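Local atomic coordinates of putative neuraminyllactose-binding hemagglutinin homolog (Helicobacter pylori, PDB entry 3BGH), a protein that is probably an outer-membrane lipoprotein that acts as a flagellar sheath adhesin related to neuraminyllactose-binding hemagglutinins. Residues Q57-F60 with E61-F65; K200-V203 with H204-E208. All blocks are in the same frame, centred on the assembly; numbering follows the deposited sequence.

Interaction 1 of 2, residues Q57-F60 with E61-F65; sequences QKEF and EKSLF
E59 and S63 meet one turn apart on a helix, where the carbonyl oxygen of E59 accepts two bonds from the same residue. S63 OG donates to E59 O at 2.7 Å and S63 N to the same oxygen at 2.9 Å, the two arriving from opposite faces of the carbonyl plane. With OG beside its own backbone N (chi1 -56°), the hydroxyl folds back onto the preceding turn. Routine i to i+4 backbone bonds run from E61 N to Q57 O and from K62 N to K58 O, while that from L64 N to F60 O is weak.

Of the charged groups, E59 OE1 and K62 NZ form a salt bridge at 3.2 Å, the lysine bending at its last torsion. Q57 and E61 run side by side with their amide and carboxylate planes 47° apart; both polar ends hydrogen-bond to the backbone of I46, Q57 NE2 to its O and E61 OE2 to its N.

The apolar pair is F60 and L64, with F60 CE2 3.8 Å from L64 CD1. The F60 ring stands edge-to-face with F23 and Y198, and helix 54-73 meets strand 38-48 through Q57 and F65 and helix 186-208 through S63 and L64.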
# COMPACT_ATOMS: atom_id res chain seq x y z
N GLN A 57 -4.03 8.51 -12.35
CA GLN A 57 -5.05 7.93 -11.52
C GLN A 57 -6.35 7.88 -12.32
O GLN A 57 -6.92 6.78 -12.49
CB GLN A 57 -5.21 8.76 -10.26
CG GLN A 57 -6.40 8.43 -9.45
CD GLN A 57 -6.68 9.48 -8.41
OE1 GLN A 57 -6.34 10.64 -8.60
NE2 GLN A 57 -7.34 9.09 -7.31
N LYS A 58 -6.81 9.03 -12.83
CA LYS A 58 -8.04 9.14 -13.62
C LYS A 58 -8.07 8.16 -14.80
O LYS A 58 -9.05 7.46 -15.02
CB LYS A 58 -8.25 10.58 -14.11
CG LYS A 58 -8.92 11.48 -13.08
CD LYS A 58 -8.33 12.94 -13.09
CE LYS A 58 -9.04 13.83 -12.05
NZ LYS A 58 -8.35 15.17 -11.78
N GLU A 59 -6.98 8.08 -15.53
CA GLU A 59 -6.92 7.27 -16.72
C GLU A 59 -6.83 5.76 -16.36
O GLU A 59 -7.42 4.91 -17.04
CB GLU A 59 -5.77 7.79 -17.57
CG GLU A 59 -4.93 6.79 -18.27
CD GLU A 59 -5.19 6.74 -19.73
OE1 GLU A 59 -6.39 6.81 -20.12
OE2 GLU A 59 -4.20 6.61 -20.49
N PHE A 60 -6.12 5.46 -15.27
CA PHE A 60 -6.15 4.14 -14.64
C PHE A 60 -7.57 3.75 -14.17
O PHE A 60 -8.01 2.63 -14.40
CB PHE A 60 -5.14 4.12 -13.47
CG PHE A 60 -4.81 2.75 -12.95
CD1 PHE A 60 -3.56 2.17 -13.22
CD2 PHE A 60 -5.69 2.07 -12.14
CE1 PHE A 60 -3.23 0.91 -12.71
CE2 PHE A 60 -5.36 0.81 -11.64
CZ PHE A 60 -4.14 0.23 -11.91
N GLU A 61 -8.28 4.65 -13.50
CA GLU A 61 -9.67 4.36 -13.09
C GLU A 61 -10.65 4.27 -14.27
O GLU A 61 -11.60 3.48 -14.21
CB GLU A 61 -10.23 5.42 -12.14
CG GLU A 61 -9.72 5.34 -10.75
CD GLU A 61 -10.00 6.62 -9.95
OE1 GLU A 61 -10.44 7.63 -10.52
OE2 GLU A 61 -9.77 6.60 -8.74
N LYS A 62 -10.44 5.08 -15.31
CA LYS A 62 -11.34 5.12 -16.46
C LYS A 62 -11.15 3.88 -17.30
O LYS A 62 -12.12 3.27 -17.72
CB LYS A 62 -11.15 6.40 -17.32
CG LYS A 62 -11.39 6.24 -18.88
CD LYS A 62 -11.37 7.59 -19.68
CE LYS A 62 -10.86 7.43 -21.14
NZ LYS A 62 -9.35 7.20 -21.21
N SER A 63 -9.91 3.48 -17.53
CA SER A 63 -9.67 2.30 -18.33
C SER A 63 -10.24 1.01 -17.74
O SER A 63 -10.78 0.19 -18.48
CB SER A 63 -8.19 2.15 -18.64
OG SER A 63 -7.76 3.34 -19.26
N LEU A 64 -10.15 0.84 -16.42
CA LEU A 64 -10.60 -0.38 -15.73
C LEU A 64 -12.10 -0.49 -15.86
O LEU A 64 -12.67 -1.56 -16.05
CB LEU A 64 -10.21 -0.36 -14.24
CG LEU A 64 -8.81 -0.72 -13.74
CD1 LEU A 64 -8.78 -0.73 -12.20
CD2 LEU A 64 -8.34 -2.09 -14.25
N PHE A 65 -12.73 0.67 -15.76
CA PHE A 65 -14.17 0.81 -15.78
C PHE A 65 -14.71 0.40 -17.16
O PHE A 65 -15.66 -0.38 -17.26
CB PHE A 65 -14.46 2.25 -15.44
CG PHE A 65 -15.88 2.54 -15.13
CD1 PHE A 65 -16.64 1.64 -14.39
CD2 PHE A 65 -16.46 3.72 -15.56
CE1 PHE A 65 -17.97 1.92 -14.09
CE2 PHE A 65 -17.78 4.01 -15.28
CZ PHE A 65 -18.55 3.11 -14.54

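Interaction 2 of 2, residues K200-V203 with H204-E208; sequences KVMV and HITKE
Helix 186-208 ends with this stretch, and its last two turns carry an i to i+4 lysine-histidine pair on one flank and an apolar valine-isoleucine pair on another. K200 passes over one face of the H204 imidazole in a CH-pi contact: its CG lies 4.1 Å from the ring centroid, 28° off the normal. The chain is extended throughout, with CG anti to the backbone N (chi1 -172°), which carries it on past the ring until CE stands 3.6 Å from H204 CE1. Methylenes, rather than the ammonium group, therefore cover the ring; K200 NZ lies beyond it and donates a hydrogen bond to the carbonyl oxygen of D151.

Two further pairs run side by side. V201 CG1 meets I205 CD1 at 3.8 Å, and the aliphatic part of K207 lies along V203, its CE 3.8 Å from V203 CG1. M202 and T206 instead cross at about a right angle, M202 CE approaching T206 CG2.

Regular i to i+4 backbone bonds join the turns, among them I205 N to V201 O. T206 adds a side-chain element. Its OG1 sits between its backbone N and carbonyl carbon (chi1 49°), 2.7 Å from M202 O and 3.0 Å from V203 O, so the hydroxyl has two carbonyl oxygens of the preceding turn close at hand. M202 O also accepts from T206 N.

V201 and I205 face the sheet, touching V152 and I150 of strand 144-161 and L132 and L134 of strand 123-137, while H204 lies against F148. Towards helix 54-73, V201 and M202 meet L64, I205 meets L68 and T206 meets F71.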
# COMPACT_ATOMS: atom_id res chain seq x y z
N LYS A 200 -1.62 -6.56 -14.31
CA LYS A 200 -1.95 -7.47 -13.21
C LYS A 200 -3.39 -7.36 -12.69
O LYS A 200 -4.00 -8.41 -12.42
CB LYS A 200 -0.97 -7.34 -12.03
CG LYS A 200 -1.18 -8.43 -10.96
CD LYS A 200 -0.36 -8.22 -9.66
CE LYS A 200 -0.42 -9.45 -8.74
NZ LYS A 200 0.50 -9.40 -7.55
N VAL A 201 -3.93 -6.15 -12.53
CA VAL A 201 -5.33 -6.03 -12.05
C VAL A 201 -6.33 -6.68 -13.05
O VAL A 201 -7.18 -7.49 -12.68
CB VAL A 201 -5.79 -4.55 -11.69
CG1 VAL A 201 -7.23 -4.50 -11.36
CG2 VAL A 201 -5.01 -4.01 -10.50
N MET A 202 -6.22 -6.30 -14.30
CA MET A 202 -7.14 -6.81 -15.30
C MET A 202 -7.07 -8.34 -15.43
O MET A 202 -8.10 -8.97 -15.55
CB MET A 202 -6.89 -6.14 -16.65
CG MET A 202 -7.51 -4.74 -16.78
SD MET A 202 -9.27 -4.70 -16.55
CE MET A 202 -9.79 -5.83 -17.82
N VAL A 203 -5.87 -8.92 -15.39
CA VAL A 203 -5.69 -10.37 -15.49
C VAL A 203 -6.32 -11.09 -14.30
O VAL A 203 -6.97 -12.12 -14.45
CB VAL A 203 -4.20 -10.76 -15.50
CG1 VAL A 203 -4.04 -12.26 -15.30
CG2 VAL A 203 -3.53 -10.37 -16.82
N HIS A 204 -6.11 -10.57 -13.10
CA HIS A 204 -6.62 -11.25 -11.93
C HIS A 204 -8.13 -11.11 -11.87
O HIS A 204 -8.79 -12.07 -11.57
CB HIS A 204 -5.94 -10.74 -10.65
CG HIS A 204 -4.55 -11.27 -10.45
ND1 HIS A 204 -4.08 -11.70 -9.23
CD2 HIS A 204 -3.53 -11.44 -11.32
CE1 HIS A 204 -2.84 -12.11 -9.36
NE2 HIS A 204 -2.47 -11.96 -10.62
N ILE A 205 -8.67 -9.93 -12.14
CA ILE A 205 -10.11 -9.78 -12.10
C ILE A 205 -10.80 -10.56 -13.22
O ILE A 205 -11.83 -11.16 -12.98
CB ILE A 205 -10.57 -8.33 -12.17
CG1 ILE A 205 -10.38 -7.64 -10.83
CG2 ILE A 205 -12.08 -8.28 -12.49
CD1 ILE A 205 -10.63 -6.12 -10.88
N THR A 206 -10.25 -10.54 -14.42
CA THR A 206 -10.90 -11.25 -15.52
C THR A 206 -10.93 -12.73 -15.20
O THR A 206 -11.93 -13.38 -15.50
CB THR A 206 -10.21 -11.04 -16.88
OG1 THR A 206 -8.80 -11.27 -16.72
CG2 THR A 206 -10.45 -9.63 -17.41
N LYS A 207 -9.86 -13.26 -14.60
CA LYS A 207 -9.87 -14.67 -14.21
C LYS A 207 -10.79 -14.93 -13.02
O LYS A 207 -11.38 -16.03 -12.91
CB LYS A 207 -8.47 -15.24 -13.98
CG LYS A 207 -7.69 -15.35 -15.30
CD LYS A 207 -6.17 -15.53 -15.11
CE LYS A 207 -5.49 -15.61 -16.50
NZ LYS A 207 -4.06 -16.09 -16.42
N GLU A 208 -10.96 -13.93 -12.15
CA GLU A 208 -11.85 -14.12 -11.02
C GLU A 208 -13.32 -14.12 -11.42
O GLU A 208 -14.12 -14.75 -10.76
CB GLU A 208 -11.63 -13.10 -9.89
CG GLU A 208 -12.26 -13.54 -8.55
CD GLU A 208 -11.74 -14.93 -8.04
OE1 GLU A 208 -12.31 -15.44 -7.05
OE2 GLU A 208 -10.78 -15.50 -8.61

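How the interactions relate
Interactions 1 and 2 are each local to one helix, and their centres lie about 15 Å apart. Interaction 1 comes first along the chain, in helix 54-73, the connection of the beta-alpha-beta unit between strands 38-48 and 78-82; interaction 2 lies at the end of helix 186-208, after all five strands of the mixed sheet. The two helices pack against each other: L64 CD2 is 3.6 Å from M202 SD and 3.9 Å from V201 CG1. Residues 57-65 also meet strand 38-48 and residues 200-208 meet strands 123-137 and 144-161, so the pair brings early and late parts of the chain together over different strands of one sheet.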